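Local coordinates for protein Ribose/Galactose Isomerase (Vibrio parahaemolyticus, PDB 3ONO) that probably interconverts aldose and ketose sugar phosphates, as an isomerase of the LacAB/RpiB family, at residues Gly23-Val28 and His34-Val39; Val67-Thr72 and Phe102-Ile107; Gln78-Ser83 and Ala112-Phe117; Met82-Asn85 and Val91-Tyr94. All blocks are in the same frame, centred on the assembly; numbering follows the deposited sequence. Where two conformers were deposited one is given.

All four contacts join helices to one parallel sheet, whose strands run in the order 35-38, 5-8, 69-74, 112-116, 92-94. Interaction 1 is at one outermost strand within this chain and interaction 4 at the other, with centres about 20 Å apart. Interactions 2 and 3 use the neighbouring strands 69-74 and 112-116, and their segments alternate along the chain. Interactions 3 and 4 share helix 78-85, and their centres are about 6 Å apart. Interaction 2 meets interaction 4 through the Phe104 ring, whose CE1 is 3.3 Å from Gly93 N. Interactions 2, 3 and 4 also touch the third subunit of the tetramer. A glycerol, probably from the crystallisation liquor, lies about 4 Å from the side chain of Val91.

Interaction 1 (Gly23-Val28 and His34-Val39); sequences GELNSV and HDVFNV
Asn26 OD1 and the carbonyl O of Val36 are joined by one water, which donates a hydrogen bond to each. The water oxygen is 2.8 Å from Asn26 OD1. The same water oxygen is 3.2 Å from Val36 O. No direct hydrogen bond links the two segments. The amide oxygen of Asn26 also lies against the Val36 side chain, with Asn26 OD1 3.5 Å from Val36 CB. Asn26 CG stands anti to its own carbonyl carbon (chi1 -86°), which carries the oxygen across to the strand. Asn26 is exposed, so this bridge lies on the solvent side of the contact. On the buried side, Leu25 meets the same valine. Leu25 CD2 is 3.7 Å from Val36 CG1, and the two side chains cross at a slant. The CG1 methyl of Val36 therefore touches both a leucine methyl and an amide oxygen. The contact belongs to the beta-alpha-beta unit of strand 5-8, helix 18-31 and strand 35-38. Val36 also touches Ala29 of helix 18-31. Leu25 reaches further, to Leu8 of strand 5-8 and Phe133 of helix 125-136. Strand 35-38 is an outermost strand of the sheet within this chain, and it pairs with strand 5-8.

Interaction 2 (Val67-Thr72 and Phe102-Ile107); sequences VDFVVT and FLFNQI
Strand residues 69-72 and helix residues 102-107 stay well apart, with 11.1 Å between the closest CA atoms, Phe69 CA and Asn105 CA. Side chains bridge this gap, and no hydrogen bond joins the two segments. Phe69 does most of the reaching. Its CB points toward the helix, and with CG anti to the backbone N (chi1 -156°) the ring spans the gap. Phe69 CZ comes to the edge of the Phe104 ring, close to that ring's plane, 4.4 Å from Phe104 CE2. Relative to the Phe69 ring, the approach is oblique. Asn105 arrives beside it with Asn105 OD1 4.2 Å from Phe69 CE2. The amide plane is turned 77° from the Phe69 ring, again in an oblique meeting. These are loose van der Waals contacts between buried groups. Asn105 ND2 donates to Ala136 O at the end of helix 125-136. Phe69 also meets the ring of Phe137 edge-to-face, and Phe104 touches Met82 of the third subunit. Helix 98-108 is the connecting helix of the beta-alpha-beta unit from strand 92-94 to strand 112-116. Ile113 of strand 112-116 touches both Phe69 and Phe104, and through Phe69 the helix also reaches strand 69-74.

Interaction 3 (Gln78-Ser83 and Ala112-Phe117); sequences QGALMS and AISLAF
Ser114 has by far the most surface buried here, and it faces two residues of helix 78-85, Leu81 and Ala80. Its CB points toward the helix. Ser114 OG is anti to the backbone N (chi1 179°), and this sets OG beside Ala80 CB and Leu81 N. Ser114 OG lies 3.7 Å from the methyl carbon Ala80 CB. Ser114 OG is also 3.6 Å from Leu81 N, but this is not a hydrogen bond. The polar partner of the hydroxyl is Gly77 O, just before the helix. A buried hydroxyl is thus tied to the chain where the helix begins. Helix 78-85 makes the beta-alpha-beta crossover from strand 69-74 to strand 92-94. Strand 112-116 lies between those two strands in the parallel sheet, so the helix passes over it and Ser114 meets the helix from below. The small side chains of Ala80 and Ser114 are consistent with the close approach, with Leu81 CA 5.5 Å from Ser114 CA. Leu81 touches the serine through the base of its side chain, with Leu81 CB 3.9 Å from Ser114 CB. Ala80 also rests on Thr72 and Cys74 of strand 69-74. On the strand side, Ser114 touches Cys92 of strand 92-94.

Interaction 4 (Met82-Asn85 and Val91-Tyr94); sequences MSCN and VCGY
The last turn of helix 78-85 comes close to the start of strand 92-94, with Asn85 CA 5.7 Å from Val91 CA. The Asn85 amide then grips the backbone of one residue, Cys92, at both of its polar atoms. Asn85 ND2 donates to Cys92 O over 2.7 Å in a nearly straight bond. This donor lies in the carbonyl plane, on a lone pair, and the acceptor lies close to the plane of the Asn85 amide. In return Cys92 N donates to Asn85 OD1 at 3.1 Å, also almost straight at 171°. Here the donor sits above the plane of the side-chain carbonyl, 39° out of it. The two bonds run in opposite directions and fix the rotation of the amide. ND2 also bonds to Leu81 O, one turn back in the helix. Beside the amide, Cys84 CB is 3.7 Å from Cys92 CB, and the two cysteines form no disulfide. Helix 78-85 is the connecting helix of the beta-alpha-beta crossover from strand 69-74 to strand 92-94, and the Asn85 bonds tie its end to the start of the second strand. Strand 92-94 pairs with strand 112-116. Val91 turns away from helix 78-85 and packs on helix 150-167, while Met82 of the third subunit touches both Asn85 and Val91.

Interaction 1 (Gly23-Val28 and His34-Val39)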
loop_
_atom_site.group_PDB
_atom_site.type_symbol
_atom_site.label_atom_id
_atom_site.label_comp_id
_atom_site.label_asym_id
_atom_site.label_seq_id
_atom_site.Cartn_x
_atom_site.Cartn_y
_atom_site.Cartn_z
ATOM N N GLY A 23 -12.505 20.351 -0.288
ATOM C CA GLY A 23 -13.284 20.126 -1.500
ATOM C C GLY A 23 -13.860 18.722 -1.562
ATOM O O GLY A 23 -15.065 18.539 -1.764
ATOM N N GLU A 24 -13.001 17.721 -1.359
ATOM C CA GLU A 24 -13.453 16.338 -1.405
ATOM C C GLU A 24 -14.398 16.043 -0.245
ATOM O O GLU A 24 -15.392 15.346 -0.422
ATOM C CB GLU A 24 -12.270 15.363 -1.403
ATOM C CG GLU A 24 -11.302 15.537 -2.600
ATOM C CD GLU A 24 -11.899 15.095 -3.923
ATOM O OE1 GLU A 24 -13.028 14.555 -3.929
ATOM O OE2 GLU A 24 -11.231 15.291 -4.964
ATOM N N LEU A 25 -14.095 16.563 0.945
ATOM C CA LEU A 25 -14.921 16.251 2.114
ATOM C C LEU A 25 -16.321 16.837 1.949
ATOM O O LEU A 25 -17.326 16.176 2.211
ATOM C CB LEU A 25 -14.273 16.744 3.427
ATOM C CG LEU A 25 -14.984 16.311 4.713
ATOM C CD1 LEU A 25 -15.033 14.777 4.807
ATOM C CD2 LEU A 25 -14.248 16.887 5.921
ATOM N N ASN A 26 -16.375 18.093 1.523
ATOM C CA ASN A 26 -17.641 18.764 1.309
ATOM C C ASN A 26 -18.450 18.046 0.240
ATOM O O ASN A 26 -19.645 17.814 0.411
ATOM C CB ASN A 26 -17.393 20.215 0.923
ATOM C CG ASN A 26 -17.230 21.099 2.133
ATOM O OD1 ASN A 26 -18.061 21.072 3.042
ATOM N ND2 ASN A 26 -16.139 21.864 2.177
ATOM N N SER A 27 -17.783 17.686 -0.852
ATOM C CA SER A 27 -18.431 16.952 -1.934
ATOM C C SER A 27 -19.005 15.624 -1.443
ATOM O O SER A 27 -20.198 15.349 -1.601
ATOM C CB SER A 27 -17.444 16.721 -3.083
ATOM O OG SER A 27 -18.022 15.927 -4.099
ATOM N N VAL A 28 -18.156 14.797 -0.837
ATOM C CA VAL A 28 -18.572 13.458 -0.430
ATOM C C VAL A 28 -19.490 13.471 0.786
ATOM O O VAL A 28 -20.622 12.992 0.724
ATOM C CB VAL A 28 -17.362 12.549 -0.131
ATOM C CG1 VAL A 28 -17.842 11.200 0.388
ATOM C CG2 VAL A 28 -16.522 12.389 -1.382
ATOM N N HIS A 34 -24.149 15.000 5.657
ATOM C CA HIS A 34 -23.415 15.395 6.855
ATOM C C HIS A 34 -23.140 16.899 6.849
ATOM O O HIS A 34 -23.164 17.540 5.796
ATOM C CB HIS A 34 -22.098 14.619 6.956
ATOM C CG HIS A 34 -22.266 13.132 6.938
ATOM N ND1 HIS A 34 -22.867 12.438 7.968
ATOM C CD2 HIS A 34 -21.887 12.201 6.028
ATOM C CE1 HIS A 34 -22.864 11.146 7.687
ATOM N NE2 HIS A 34 -22.274 10.975 6.515
ATOM N N ASP A 35 -22.847 17.444 8.028
ATOM C CA ASP A 35 -22.567 18.866 8.205
ATOM C C ASP A 35 -21.063 19.053 8.421
ATOM O O ASP A 35 -20.527 18.643 9.449
ATOM C CB ASP A 35 -23.356 19.383 9.415
ATOM C CG ASP A 35 -23.439 20.897 9.471
ATOM O OD1 ASP A 35 -23.021 21.565 8.503
ATOM O OD2 ASP A 35 -23.946 21.420 10.492
ATOM N N VAL A 36 -20.385 19.671 7.460
ATOM C CA VAL A 36 -18.927 19.716 7.469
ATOM C C VAL A 36 -18.385 21.075 7.893
ATOM O O VAL A 36 -18.848 22.108 7.408
ATOM C CB VAL A 36 -18.392 19.364 6.073
ATOM C CG1 VAL A 36 -16.873 19.499 6.005
ATOM C CG2 VAL A 36 -18.860 17.956 5.661
ATOM N N PHE A 37 -17.412 21.065 8.805
ATOM C CA PHE A 37 -16.775 22.286 9.319
ATOM C C PHE A 37 -15.278 22.198 9.064
ATOM O O PHE A 37 -14.668 21.170 9.333
ATOM C CB PHE A 37 -16.993 22.410 10.832
ATOM C CG PHE A 37 -18.434 22.427 11.229
ATOM C CD1 PHE A 37 -19.085 23.625 11.478
ATOM C CD2 PHE A 37 -19.143 21.247 11.334
ATOM C CE1 PHE A 37 -20.424 23.638 11.832
ATOM C CE2 PHE A 37 -20.472 21.250 11.693
ATOM C CZ PHE A 37 -21.120 22.448 11.930
ATOM N N ASN A 38 -14.687 23.269 8.554
ATOM C CA ASN A 38 -13.267 23.258 8.221
ATOM C C ASN A 38 -12.632 24.186 9.229
ATOM O O ASN A 38 -12.653 25.402 9.042
ATOM C CB ASN A 38 -13.067 23.749 6.779
ATOM C CG ASN A 38 -11.640 23.592 6.278
ATOM O OD1 ASN A 38 -11.238 24.262 5.311
ATOM N ND2 ASN A 38 -10.877 22.688 6.891
ATOM N N VAL A 39 -12.112 23.618 10.322
ATOM C CA VAL A 39 -11.769 24.419 11.503
ATOM C C VAL A 39 -10.281 24.585 11.736
ATOM O O VAL A 39 -9.880 25.379 12.591
ATOM C CB VAL A 39 -12.380 23.837 12.797
ATOM C CG1 VAL A 39 -13.879 23.657 12.632
ATOM C CG2 VAL A 39 -11.711 22.502 13.139
HETATM O O HOH W 1 -18.379 23.433 4.576
#

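Interaction 2 (Val67-Thr72 and Phe102-Ile107)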
loop_
_atom_site.group_PDB
_atom_site.type_symbol
_atom_site.label_atom_id
_atom_site.label_comp_id
_atom_site.label_asym_id
_atom_site.label_seq_id
_atom_site.Cartn_x
_atom_site.Cartn_y
_atom_site.Cartn_z
ATOM N N VAL A 67 -18.889 18.569 17.708
ATOM C CA VAL A 67 -18.918 17.731 16.524
ATOM C C VAL A 67 -18.917 16.263 16.928
ATOM O O VAL A 67 -18.633 15.919 18.079
ATOM C CB VAL A 67 -17.742 18.002 15.551
ATOM C CG1 VAL A 67 -17.674 19.480 15.187
ATOM C CG2 VAL A 67 -16.431 17.509 16.143
ATOM N N ASP A 68 -19.235 15.410 15.955
ATOM C CA ASP A 68 -19.323 13.974 16.167
ATOM C C ASP A 68 -18.088 13.237 15.674
ATOM O O ASP A 68 -17.816 12.135 16.138
ATOM C CB ASP A 68 -20.547 13.406 15.450
ATOM C CG ASP A 68 -21.829 14.114 15.853
ATOM O OD1 ASP A 68 -22.103 14.144 17.071
ATOM O OD2 ASP A 68 -22.521 14.648 14.955
ATOM N N PHE A 69 -17.341 13.843 14.754
ATOM C CA PHE A 69 -16.245 13.136 14.088
ATOM C C PHE A 69 -15.206 14.148 13.630
ATOM O O PHE A 69 -15.545 15.267 13.236
ATOM C CB PHE A 69 -16.782 12.378 12.868
ATOM C CG PHE A 69 -15.927 11.197 12.452
ATOM C CD1 PHE A 69 -14.886 11.367 11.562
ATOM C CD2 PHE A 69 -16.168 9.930 12.966
ATOM C CE1 PHE A 69 -14.101 10.283 11.158
ATOM C CE2 PHE A 69 -15.382 8.828 12.576
ATOM C CZ PHE A 69 -14.343 9.014 11.673
ATOM N N VAL A 70 -13.942 13.750 13.681
ATOM C CA VAL A 70 -12.841 14.601 13.255
ATOM C C VAL A 70 -12.055 13.957 12.114
ATOM O O VAL A 70 -11.683 12.793 12.192
ATOM C CB VAL A 70 -11.894 14.881 14.447
ATOM C CG1 VAL A 70 -10.546 15.450 13.965
ATOM C CG2 VAL A 70 -12.594 15.816 15.450
ATOM N N VAL A 71 -11.806 14.722 11.057
ATOM C CA VAL A 71 -10.897 14.293 10.001
ATOM C C VAL A 71 -9.648 15.151 10.149
ATOM O O VAL A 71 -9.737 16.369 10.180
ATOM C CB VAL A 71 -11.491 14.492 8.613
ATOM C CG1 VAL A 71 -10.416 14.195 7.537
ATOM C CG2 VAL A 71 -12.695 13.561 8.402
ATOM N N THR A 72 -8.492 14.519 10.272
ATOM C CA THR A 72 -7.269 15.287 10.448
ATOM C C THR A 72 -6.140 14.559 9.731
ATOM O O THR A 72 -6.394 13.645 8.944
ATOM C CB THR A 72 -6.969 15.510 11.958
ATOM O OG1 THR A 72 -5.918 16.474 12.114
ATOM C CG2 THR A 72 -6.599 14.199 12.658
ATOM N N PHE A 102 -13.591 1.832 6.552
ATOM C CA PHE A 102 -14.666 0.895 6.841
ATOM C C PHE A 102 -14.368 0.049 8.084
ATOM O O PHE A 102 -15.186 -0.010 9.007
ATOM C CB PHE A 102 -14.949 -0.013 5.665
ATOM C CG PHE A 102 -16.035 -1.002 5.947
ATOM C CD1 PHE A 102 -17.356 -0.591 5.990
ATOM C CD2 PHE A 102 -15.729 -2.312 6.241
ATOM C CE1 PHE A 102 -18.357 -1.493 6.283
ATOM C CE2 PHE A 102 -16.735 -3.225 6.528
ATOM C CZ PHE A 102 -18.036 -2.818 6.550
ATOM N N LEU A 103 -13.203 -0.594 8.106
ATOM C CA LEU A 103 -12.819 -1.438 9.242
ATOM C C LEU A 103 -12.730 -0.628 10.534
ATOM O O LEU A 103 -13.146 -1.092 11.596
ATOM C CB LEU A 103 -11.478 -2.125 8.992
ATOM C CG LEU A 103 -11.509 -3.158 7.866
ATOM C CD1 LEU A 103 -10.110 -3.658 7.578
ATOM C CD2 LEU A 103 -12.467 -4.305 8.261
ATOM N N PHE A 104 -12.166 0.572 10.461
ATOM C CA PHE A 104 -12.099 1.407 11.655
ATOM C C PHE A 104 -13.501 1.627 12.224
ATOM O O PHE A 104 -13.734 1.453 13.419
ATOM C CB PHE A 104 -11.455 2.752 11.338
ATOM C CG PHE A 104 -11.423 3.715 12.511
ATOM C CD1 PHE A 104 -10.553 3.520 13.569
ATOM C CD2 PHE A 104 -12.260 4.822 12.531
ATOM C CE1 PHE A 104 -10.507 4.424 14.623
ATOM C CE2 PHE A 104 -12.221 5.728 13.599
ATOM C CZ PHE A 104 -11.340 5.513 14.636
ATOM N N ASN A 105 -14.437 2.004 11.366
ATOM C CA ASN A 105 -15.800 2.268 11.836
ATOM C C ASN A 105 -16.448 1.038 12.444
ATOM O O ASN A 105 -17.166 1.138 13.443
ATOM C CB ASN A 105 -16.682 2.739 10.690
ATOM C CG ASN A 105 -16.473 4.195 10.347
ATOM O OD1 ASN A 105 -15.956 4.968 11.142
ATOM N ND2 ASN A 105 -16.919 4.581 9.152
ATOM N N GLN A 106 -16.221 -0.118 11.844
ATOM C CA GLN A 106 -16.878 -1.336 12.320
ATOM C C GLN A 106 -16.220 -1.953 13.560
ATOM O O GLN A 106 -16.918 -2.412 14.463
ATOM C CB GLN A 106 -16.989 -2.384 11.217
ATOM C CG GLN A 106 -17.734 -1.908 9.975
ATOM C CD GLN A 106 -18.957 -1.073 10.303
ATOM O OE1 GLN A 106 -19.743 -1.406 11.216
ATOM N NE2 GLN A 106 -19.125 0.034 9.569
ATOM N N ILE A 107 -14.886 -1.961 13.589
ATOM C CA ILE A 107 -14.139 -2.650 14.640
ATOM C C ILE A 107 -13.893 -1.730 15.832
ATOM O O ILE A 107 -14.139 -2.100 16.993
ATOM C CB ILE A 107 -12.776 -3.161 14.117
ATOM C CG1 ILE A 107 -12.965 -4.208 12.990
ATOM C CG2 ILE A 107 -11.909 -3.705 15.276
ATOM C CD1 ILE A 107 -11.622 -4.569 12.350
#

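Interaction 3 (Gln78-Ser83 and Ala112-Phe117)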
loop_
_atom_site.group_PDB
_atom_site.type_symbol
_atom_site.label_atom_id
_atom_site.label_comp_id
_atom_site.label_asym_id
_atom_site.label_seq_id
_atom_site.Cartn_x
_atom_site.Cartn_y
_atom_site.Cartn_z
ATOM N N GLN A 78 1.167 10.472 11.449
ATOM C CA GLN A 78 1.610 9.966 12.760
ATOM C C GLN A 78 1.496 10.998 13.886
ATOM O O GLN A 78 0.929 10.707 14.940
ATOM C CB GLN A 78 3.054 9.461 12.693
ATOM C CG GLN A 78 3.288 8.347 11.640
ATOM C CD GLN A 78 3.125 6.956 12.229
ATOM O OE1 GLN A 78 2.266 6.742 13.096
ATOM N NE2 GLN A 78 3.921 5.988 11.737
ATOM N N GLY A 79 2.050 12.190 13.686
ATOM C CA GLY A 79 1.982 13.209 14.731
ATOM C C GLY A 79 0.537 13.501 15.097
ATOM O O GLY A 79 0.163 13.551 16.272
ATOM N N ALA A 80 -0.304 13.696 14.086
ATOM C CA ALA A 80 -1.691 14.058 14.379
ATOM C C ALA A 80 -2.417 12.916 15.103
ATOM O O ALA A 80 -3.198 13.147 16.009
ATOM C CB ALA A 80 -2.432 14.449 13.093
ATOM N N LEU A 81 -2.149 11.683 14.696
ATOM C CA LEU A 81 -2.790 10.516 15.306
ATOM C C LEU A 81 -2.385 10.371 16.771
ATOM O O LEU A 81 -3.222 10.099 17.658
ATOM C CB LEU A 81 -2.367 9.285 14.499
ATOM C CG LEU A 81 -2.362 7.834 14.943
ATOM C CD1 LEU A 81 -1.842 7.048 13.759
ATOM C CD2 LEU A 81 -1.491 7.567 16.144
HETATM N N MSE A 82 -1.101 10.574 17.049
HETATM C CA MSE A 82 -0.626 10.397 18.427
HETATM C C MSE A 82 -1.051 11.572 19.310
HETATM O O MSE A 82 -1.351 11.394 20.507
HETATM C CB MSE A 82 0.877 10.182 18.436
HETATM C CG MSE A 82 1.250 8.903 17.676
HETATM SE SE MSE A 82 3.145 8.545 17.778
HETATM C CE MSE A 82 3.739 10.250 17.066
ATOM N N SER A 83 -1.113 12.754 18.698
ATOM C CA SER A 83 -1.572 13.982 19.385
ATOM C C SER A 83 -3.056 13.900 19.745
ATOM O O SER A 83 -3.470 14.337 20.817
ATOM C CB SER A 83 -1.313 15.199 18.470
ATOM O OG SER A 83 -1.858 16.399 19.025
ATOM N N ALA A 112 -12.361 9.793 15.179
ATOM C CA ALA A 112 -11.416 10.610 14.422
ATOM C C ALA A 112 -10.581 9.724 13.524
ATOM O O ALA A 112 -10.346 8.569 13.859
ATOM C CB ALA A 112 -10.522 11.385 15.367
ATOM N N ILE A 113 -10.166 10.242 12.368
ATOM C CA ILE A 113 -9.206 9.526 11.537
ATOM C C ILE A 113 -8.088 10.480 11.131
ATOM O O ILE A 113 -8.327 11.681 10.955
ATOM C CB ILE A 113 -9.858 8.951 10.272
ATOM C CG1 ILE A 113 -10.610 10.041 9.510
ATOM C CG2 ILE A 113 -10.796 7.820 10.657
ATOM C CD1 ILE A 113 -11.311 9.515 8.224
ATOM N N SER A 114 -6.883 9.939 10.993
ATOM C CA SER A 114 -5.716 10.739 10.606
ATOM C C SER A 114 -5.163 10.229 9.291
ATOM O O SER A 114 -4.777 9.061 9.178
ATOM C CB SER A 114 -4.639 10.661 11.679
ATOM O OG SER A 114 -3.487 11.424 11.315
ATOM N N LEU A 115 -5.145 11.108 8.289
ATOM C CA LEU A 115 -4.679 10.744 6.955
ATOM C C LEU A 115 -3.245 11.182 6.738
ATOM O O LEU A 115 -2.762 12.081 7.425
ATOM C CB LEU A 115 -5.557 11.434 5.897
ATOM C CG LEU A 115 -6.915 10.783 5.592
ATOM C CD1 LEU A 115 -7.845 10.827 6.817
ATOM C CD2 LEU A 115 -7.588 11.491 4.403
ATOM N N ALA A 116 -2.587 10.564 5.757
ATOM C CA ALA A 116 -1.256 11.001 5.327
ATOM C C ALA A 116 -1.428 11.826 4.061
ATOM O O ALA A 116 -1.905 11.308 3.039
ATOM C CB ALA A 116 -0.374 9.782 5.050
ATOM N N PHE A 117 -1.060 13.102 4.122
ATOM C CA PHE A 117 -1.248 13.997 2.981
ATOM C C PHE A 117 0.032 14.210 2.167
ATOM O O PHE A 117 -0.021 14.841 1.111
ATOM C CB PHE A 117 -1.794 15.356 3.431
ATOM C CG PHE A 117 -3.131 15.273 4.117
ATOM C CD1 PHE A 117 -4.242 14.795 3.441
ATOM C CD2 PHE A 117 -3.272 15.659 5.434
ATOM C CE1 PHE A 117 -5.467 14.721 4.076
ATOM C CE2 PHE A 117 -4.506 15.587 6.070
ATOM C CZ PHE A 117 -5.594 15.106 5.370
#

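Interaction 4 (Met82-Asn85 and Val91-Tyr94)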
loop_
_atom_site.group_PDB
_atom_site.type_symbol
_atom_site.label_atom_id
_atom_site.label_comp_id
_atom_site.label_asym_id
_atom_site.label_seq_id
_atom_site.Cartn_x
_atom_site.Cartn_y
_atom_site.Cartn_z
HETATM N N MSE A 82 -1.101 10.574 17.049
HETATM C CA MSE A 82 -0.626 10.397 18.427
HETATM C C MSE A 82 -1.051 11.572 19.310
HETATM O O MSE A 82 -1.351 11.394 20.507
HETATM C CB MSE A 82 0.877 10.182 18.436
HETATM C CG MSE A 82 1.250 8.903 17.676
HETATM SE SE MSE A 82 3.145 8.545 17.778
HETATM C CE MSE A 82 3.739 10.250 17.066
ATOM N N SER A 83 -1.113 12.754 18.698
ATOM C CA SER A 83 -1.572 13.982 19.385
ATOM C C SER A 83 -3.056 13.900 19.745
ATOM O O SER A 83 -3.470 14.337 20.817
ATOM C CB SER A 83 -1.313 15.199 18.470
ATOM O OG SER A 83 -1.858 16.399 19.025
ATOM N N CYS A 84 -3.869 13.324 18.867
ATOM C CA CYS A 84 -5.304 13.141 19.184
ATOM C C CYS A 84 -5.522 12.077 20.260
ATOM O O CYS A 84 -6.316 12.268 21.198
ATOM C CB CYS A 84 -6.066 12.725 17.922
ATOM S SG CYS A 84 -6.330 14.098 16.778
ATOM N N ASN A 85 -4.861 10.933 20.109
ATOM C CA ASN A 85 -5.155 9.791 20.986
ATOM C C ASN A 85 -4.809 9.994 22.455
ATOM O O ASN A 85 -5.370 9.320 23.328
ATOM C CB ASN A 85 -4.504 8.506 20.454
ATOM C CG ASN A 85 -5.374 7.813 19.383
ATOM O OD1 ASN A 85 -6.491 7.395 19.681
ATOM N ND2 ASN A 85 -4.874 7.704 18.152
ATOM N N VAL A 91 -10.737 9.115 20.006
ATOM C CA VAL A 91 -10.332 7.792 19.587
ATOM C C VAL A 91 -10.040 7.886 18.083
ATOM O O VAL A 91 -10.952 7.868 17.270
ATOM C CB VAL A 91 -11.447 6.774 19.894
ATOM C CG1 VAL A 91 -11.065 5.397 19.354
ATOM C CG2 VAL A 91 -11.699 6.704 21.411
ATOM N N CYS A 92 -8.758 8.025 17.732
ATOM C CA CYS A 92 -8.334 8.368 16.369
ATOM C C CYS A 92 -7.576 7.224 15.708
ATOM O O CYS A 92 -6.539 6.789 16.214
ATOM C CB CYS A 92 -7.424 9.617 16.419
ATOM S SG CYS A 92 -7.005 10.284 14.775
ATOM N N GLY A 93 -8.088 6.726 14.580
ATOM C CA GLY A 93 -7.369 5.688 13.836
ATOM C C GLY A 93 -6.529 6.265 12.692
ATOM O O GLY A 93 -6.734 7.400 12.290
ATOM N N TYR A 94 -5.595 5.489 12.149
ATOM C CA TYR A 94 -4.958 5.892 10.892
ATOM C C TYR A 94 -5.924 5.593 9.747
ATOM O O TYR A 94 -6.811 4.755 9.874
ATOM C CB TYR A 94 -3.609 5.163 10.672
ATOM C CG TYR A 94 -3.714 3.669 10.419
ATOM C CD1 TYR A 94 -4.096 3.181 9.161
ATOM C CD2 TYR A 94 -3.429 2.738 11.421
ATOM C CE1 TYR A 94 -4.215 1.800 8.909
ATOM C CE2 TYR A 94 -3.530 1.345 11.171
ATOM C CZ TYR A 94 -3.922 0.896 9.920
ATOM O OH TYR A 94 -4.047 -0.456 9.675
#